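Local coordinates for Lv-ranaspumin (Lv-RSN-1) (PDB 4K82), which is a surfactant protein of the frog foam nest, probably helping to lower surface tension and stabilise the foam, at residues L134-C146 / I156-C168. Sequence-based numbering, arbitrary orientation.
Sequences LVKFLKDLKYKVC and IKDLKIILERLPC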
loop_
_atom_site.group_PDB
_atom_site.type_symbol
_atom_site.label_atom_id
_atom_site.label_comp_id
_atom_site.label_asym_id
_atom_site.label_seq_id
_atom_site.Cartn_x
_atom_site.Cartn_y
_atom_site.Cartn_z
ATOM N N LEU A 134 4.713 -2.791 -0.621
ATOM C CA LEU A 134 3.514 -2.937 0.213
ATOM C C LEU A 134 2.467 -3.866 -0.410
ATOM O O LEU A 134 1.928 -4.749 0.265
ATOM C CB LEU A 134 2.899 -1.572 0.567
ATOM C CG LEU A 134 1.730 -1.632 1.568
ATOM C CD1 LEU A 134 2.083 -2.480 2.781
ATOM C CD2 LEU A 134 1.329 -0.227 2.017
ATOM N N VAL A 135 2.184 -3.675 -1.693
ATOM C CA VAL A 135 1.221 -4.526 -2.382
ATOM C C VAL A 135 1.683 -5.987 -2.361
ATOM O O VAL A 135 0.865 -6.893 -2.190
ATOM C CB VAL A 135 0.952 -4.043 -3.822
ATOM C CG1 VAL A 135 -0.043 -4.961 -4.520
ATOM C CG2 VAL A 135 0.430 -2.615 -3.803
ATOM N N LYS A 136 2.992 -6.198 -2.502
ATOM C CA LYS A 136 3.606 -7.532 -2.411
ATOM C C LYS A 136 3.321 -8.191 -1.062
ATOM O O LYS A 136 3.071 -9.398 -0.965
ATOM C CB LYS A 136 5.125 -7.415 -2.550
ATOM C CG LYS A 136 5.686 -7.642 -3.939
ATOM C CD LYS A 136 7.209 -7.810 -3.890
ATOM C CE LYS A 136 7.637 -9.045 -3.088
ATOM N NZ LYS A 136 7.842 -8.782 -1.629
ATOM N N PHE A 137 3.401 -7.381 -0.013
ATOM C CA PHE A 137 3.150 -7.827 1.350
ATOM C C PHE A 137 1.694 -8.263 1.506
ATOM O O PHE A 137 1.395 -9.309 2.111
ATOM C CB PHE A 137 3.506 -6.670 2.292
ATOM C CG PHE A 137 3.211 -6.925 3.749
ATOM C CD1 PHE A 137 3.788 -7.984 4.428
ATOM C CD2 PHE A 137 2.403 -6.051 4.454
ATOM C CE1 PHE A 137 3.529 -8.193 5.773
ATOM C CE2 PHE A 137 2.148 -6.244 5.802
ATOM C CZ PHE A 137 2.707 -7.319 6.463
ATOM N N LEU A 138 0.785 -7.476 0.944
ATOM C CA LEU A 138 -0.628 -7.804 1.029
ATOM C C LEU A 138 -0.925 -9.090 0.267
ATOM O O LEU A 138 -1.705 -9.917 0.734
ATOM C CB LEU A 138 -1.496 -6.655 0.517
ATOM C CG LEU A 138 -1.322 -5.320 1.230
ATOM C CD1 LEU A 138 -2.178 -4.277 0.534
ATOM C CD2 LEU A 138 -1.715 -5.454 2.695
ATOM N N LYS A 139 -0.296 -9.254 -0.897
ATOM C CA LYS A 139 -0.442 -10.482 -1.679
ATOM C C LYS A 139 -0.011 -11.713 -0.879
ATOM O O LYS A 139 -0.721 -12.725 -0.846
ATOM C CB LYS A 139 0.374 -10.396 -2.977
ATOM C CG LYS A 139 -0.127 -9.402 -3.996
ATOM C CD LYS A 139 0.884 -9.303 -5.137
ATOM C CE LYS A 139 0.461 -8.304 -6.196
ATOM N NZ LYS A 139 -0.552 -8.876 -7.116
ATOM N N ASP A 140 1.149 -11.636 -0.238
ATOM C CA ASP A 140 1.642 -12.750 0.569
ATOM C C ASP A 140 0.702 -13.068 1.732
ATOM O O ASP A 140 0.434 -14.232 2.036
ATOM C CB ASP A 140 3.027 -12.437 1.125
ATOM C CG ASP A 140 4.109 -12.542 0.076
ATOM O OD1 ASP A 140 4.004 -13.446 -0.776
ATOM O OD2 ASP A 140 5.051 -11.717 0.102
ATOM N N LEU A 141 0.194 -12.032 2.384
ATOM C CA LEU A 141 -0.760 -12.252 3.475
ATOM C C LEU A 141 -2.039 -12.891 2.968
ATOM O O LEU A 141 -2.573 -13.805 3.597
ATOM C CB LEU A 141 -1.097 -10.932 4.180
ATOM C CG LEU A 141 0.025 -10.287 4.992
ATOM C CD1 LEU A 141 -0.478 -8.971 5.607
ATOM C CD2 LEU A 141 0.561 -11.223 6.070
ATOM N N LYS A 142 -2.522 -12.427 1.820
ATOM C CA LYS A 142 -3.775 -12.928 1.262
ATOM C C LYS A 142 -3.719 -14.433 0.972
ATOM O O LYS A 142 -4.703 -15.150 1.189
ATOM C CB LYS A 142 -4.155 -12.151 -0.002
ATOM C CG LYS A 142 -5.538 -12.479 -0.550
ATOM C CD LYS A 142 -5.835 -11.636 -1.790
ATOM C CE LYS A 142 -7.203 -11.922 -2.380
ATOM N NZ LYS A 142 -8.301 -11.646 -1.409
ATOM N N TYR A 143 -2.569 -14.921 0.516
ATOM C CA TYR A 143 -2.479 -16.314 0.075
ATOM C C TYR A 143 -1.752 -17.265 1.032
ATOM O O TYR A 143 -1.817 -18.489 0.866
ATOM C CB TYR A 143 -1.893 -16.390 -1.345
ATOM C CG TYR A 143 -2.800 -15.738 -2.369
ATOM C CD1 TYR A 143 -3.913 -16.405 -2.864
ATOM C CD2 TYR A 143 -2.564 -14.440 -2.813
ATOM C CE1 TYR A 143 -4.756 -15.810 -3.790
ATOM C CE2 TYR A 143 -3.401 -13.838 -3.736
ATOM C CZ TYR A 143 -4.493 -14.523 -4.222
ATOM O OH TYR A 143 -5.320 -13.916 -5.145
ATOM N N LYS A 144 -1.087 -16.726 2.046
ATOM C CA LYS A 144 -0.295 -17.566 2.941
ATOM C C LYS A 144 -0.654 -17.429 4.418
ATOM O O LYS A 144 -0.295 -18.297 5.218
ATOM C CB LYS A 144 1.197 -17.282 2.766
ATOM C CG LYS A 144 1.699 -17.398 1.318
ATOM C CD LYS A 144 3.158 -16.954 1.204
ATOM C CE LYS A 144 3.695 -17.178 -0.210
ATOM N NZ LYS A 144 5.170 -16.977 -0.283
ATOM N N VAL A 145 -1.339 -16.345 4.792
ATOM C CA VAL A 145 -1.572 -16.079 6.215
ATOM C C VAL A 145 -3.052 -15.937 6.559
ATOM O O VAL A 145 -3.560 -16.625 7.452
ATOM C CB VAL A 145 -0.795 -14.815 6.692
ATOM C CG1 VAL A 145 -1.180 -14.437 8.120
ATOM C CG2 VAL A 145 0.703 -15.048 6.570
ATOM N N CYS A 146 -3.742 -15.043 5.859
ATOM C CA CYS A 146 -5.135 -14.729 6.169
ATOM C C CYS A 146 -6.068 -15.692 5.461
ATOM O O CYS A 146 -6.942 -15.272 4.707
ATOM C CB CYS A 146 -5.463 -13.296 5.743
ATOM S SG CYS A 146 -4.362 -12.060 6.450
ATOM N N ILE A 156 2.357 -19.842 10.866
ATOM C CA ILE A 156 3.407 -19.195 11.659
ATOM C C ILE A 156 4.725 -19.138 10.887
ATOM O O ILE A 156 5.362 -18.085 10.815
ATOM C CB ILE A 156 3.595 -19.878 13.025
ATOM C CG1 ILE A 156 2.401 -19.569 13.914
ATOM C CG2 ILE A 156 4.899 -19.427 13.689
ATOM C CD1 ILE A 156 2.433 -20.346 15.199
ATOM N N LYS A 157 5.118 -20.263 10.300
ATOM C CA LYS A 157 6.331 -20.332 9.498
ATOM C C LYS A 157 6.277 -19.367 8.313
ATOM O O LYS A 157 7.257 -18.676 8.014
ATOM C CB LYS A 157 6.557 -21.762 8.998
ATOM C CG LYS A 157 7.662 -22.492 9.726
ATOM C CD LYS A 157 8.335 -23.514 8.820
ATOM C CE LYS A 157 9.063 -22.830 7.671
ATOM N NZ LYS A 157 9.595 -23.816 6.698
ATOM N N ASP A 158 5.133 -19.318 7.637
ATOM C CA ASP A 158 4.989 -18.437 6.478
ATOM C C ASP A 158 5.042 -16.976 6.904
ATOM O O ASP A 158 5.594 -16.130 6.207
ATOM C CB ASP A 158 3.691 -18.718 5.727
ATOM C CG ASP A 158 3.792 -19.956 4.840
ATOM O OD1 ASP A 158 4.931 -20.421 4.596
ATOM O OD2 ASP A 158 2.742 -20.468 4.390
ATOM N N LEU A 159 4.461 -16.677 8.057
ATOM C CA LEU A 159 4.455 -15.299 8.525
ATOM C C LEU A 159 5.873 -14.859 8.855
ATOM O O LEU A 159 6.253 -13.709 8.596
ATOM C CB LEU A 159 3.548 -15.168 9.751
ATOM C CG LEU A 159 3.380 -13.765 10.335
ATOM C CD1 LEU A 159 2.702 -12.866 9.337
ATOM C CD2 LEU A 159 2.590 -13.831 11.637
ATOM N N LYS A 160 6.660 -15.777 9.408
ATOM C CA LYS A 160 8.052 -15.496 9.750
ATOM C C LYS A 160 8.854 -15.085 8.514
ATOM O O LYS A 160 9.615 -14.117 8.546
ATOM C CB LYS A 160 8.687 -16.719 10.409
ATOM C CG LYS A 160 9.915 -16.421 11.242
ATOM C CD LYS A 160 10.352 -17.641 12.048
ATOM C CE LYS A 160 9.165 -18.359 12.696
ATOM N NZ LYS A 160 9.562 -19.207 13.860
ATOM N N ILE A 161 8.669 -15.829 7.430
ATOM C CA ILE A 161 9.338 -15.542 6.168
ATOM C C ILE A 161 8.905 -14.180 5.638
ATOM O O ILE A 161 9.730 -13.376 5.190
ATOM C CB ILE A 161 9.015 -16.634 5.129
ATOM C CG1 ILE A 161 9.746 -17.930 5.494
ATOM C CG2 ILE A 161 9.367 -16.168 3.717
ATOM C CD1 ILE A 161 9.220 -19.160 4.776
ATOM N N ILE A 162 7.607 -13.911 5.718
ATOM C CA ILE A 162 7.065 -12.668 5.184
ATOM C C ILE A 162 7.572 -11.456 5.957
ATOM O O ILE A 162 8.000 -10.455 5.364
ATOM C CB ILE A 162 5.516 -12.687 5.191
ATOM C CG1 ILE A 162 4.996 -13.678 4.147
ATOM C CG2 ILE A 162 4.956 -11.279 4.908
ATOM C CD1 ILE A 162 3.545 -14.089 4.358
ATOM N N LEU A 163 7.527 -11.530 7.282
ATOM C CA LEU A 163 7.930 -10.391 8.099
ATOM C C LEU A 163 9.416 -10.118 8.019
ATOM O O LEU A 163 9.851 -8.980 8.213
ATOM C CB LEU A 163 7.524 -10.583 9.553
ATOM C CG LEU A 163 6.020 -10.696 9.769
ATOM C CD1 LEU A 163 5.725 -10.976 11.228
ATOM C CD2 LEU A 163 5.284 -9.450 9.295
ATOM N N GLU A 164 10.192 -11.159 7.738
ATOM C CA GLU A 164 11.634 -11.004 7.643
ATOM C C GLU A 164 12.024 -10.071 6.494
ATOM O O GLU A 164 13.054 -9.398 6.554
ATOM C CB GLU A 164 12.325 -12.356 7.503
ATOM C CG GLU A 164 13.747 -12.313 8.008
ATOM C CD GLU A 164 14.412 -13.659 7.990
ATOM O OE1 GLU A 164 14.116 -14.448 7.069
ATOM O OE2 GLU A 164 15.226 -13.923 8.905
ATOM N N ARG A 165 11.186 -10.016 5.463
ATOM C CA ARG A 165 11.432 -9.130 4.326
ATOM C C ARG A 165 10.883 -7.725 4.560
ATOM O O ARG A 165 11.262 -6.774 3.873
ATOM C CB ARG A 165 10.836 -9.723 3.050
ATOM C CG ARG A 165 11.222 -11.170 2.799
ATOM C CD ARG A 165 10.539 -11.680 1.539
ATOM N NE ARG A 165 9.138 -11.269 1.514
ATOM C CZ ARG A 165 8.107 -12.105 1.462
ATOM N NH1 ARG A 165 8.307 -13.418 1.406
ATOM N NH2 ARG A 165 6.871 -11.625 1.452
ATOM N N LEU A 166 9.991 -7.590 5.533
ATOM C CA LEU A 166 9.463 -6.278 5.880
ATOM C C LEU A 166 9.564 -6.012 7.388
ATOM O O LEU A 166 8.539 -5.879 8.062
ATOM C CB LEU A 166 8.010 -6.158 5.408
ATOM C CG LEU A 166 7.379 -4.763 5.397
ATOM C CD1 LEU A 166 7.870 -3.939 4.223
ATOM C CD2 LEU A 166 5.861 -4.858 5.388
ATOM N N PRO A 167 10.802 -5.910 7.918
ATOM C CA PRO A 167 11.030 -5.834 9.369
ATOM C C PRO A 167 10.508 -4.558 10.019
ATOM O O PRO A 167 10.264 -4.540 11.220
ATOM C CB PRO A 167 12.557 -5.903 9.496
ATOM C CG PRO A 167 13.078 -5.450 8.179
ATOM C CD PRO A 167 12.074 -5.924 7.170
ATOM N N CYS A 168 10.356 -3.501 9.232
ATOM C CA CYS A 168 9.797 -2.255 9.730
ATOM C C CYS A 168 8.427 -2.445 10.406
ATOM O O CYS A 168 8.114 -1.765 11.384
ATOM C CB CYS A 168 9.718 -1.232 8.590
ATOM S SG CYS A 168 9.375 -1.943 6.949
HETATM O O HOH W 1 0.449 -20.864 5.250
HETATM O O HOH W 2 6.158 -15.323 1.207
#
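Phe137 and Leu166 meet because both hold CG anti to the backbone N and beside the carbonyl carbon (chi1 176° in Phe137), which brings the Phe137 ring and Leu166 CD2, just past the end of helix 152-165, against each other. Leu166 CD2 lies almost over the ring centre of Phe137, 3.7 Å from the centroid and 9° off the normal, a CH-pi contact. Leu141 CD1 covers the opposite face nearer the rim, while Ile162 CG2 comes up to the ring edge, 3.5 Å from Phe137 CE1. Ile162 uses its two branches differently: CG2 goes to the ring, whereas CG1, set beside the backbone N, delivers CD1 to Asp140 CB and, at 3.7 Å, to Val145 CG2. It is thus a knob in the hole formed by Phe137, Asp140, Leu141 and Lys144. The two helices, 133-144 and 152-165, form an antiparallel helical hairpin within this largely alpha-helical fold; the axes of 134-144 and 156-165 approach to 10.6 Å at 177°. With an alanine at Phe137, the methyls of Leu141 and Leu166 would probably lose the ring that separates them, and Ile162 CG2 its aromatic neighbour. Met120 of helix 107-121 and Leu206 of helix 196-212 also touch the Phe137 side chain, which joins the hairpin to those two helices. On the more polar flank Asp140 and Arg165 approach from opposite directions as a salt bridge, although their modelled separation is too short to be trusted in detail. Lys144 NZ adds a long salt bridge to Asp140 OD1, 3.8 Å away, and a water accepts from both this amine and Arg165 NH1. Toward the turn, a second water donates to Lys144 O and Asp158 OD2, joining the C-terminal end of helix 133-144 to the partner helix; Cys146, two residues after Lys144, is disulfide-bonded to Cys207.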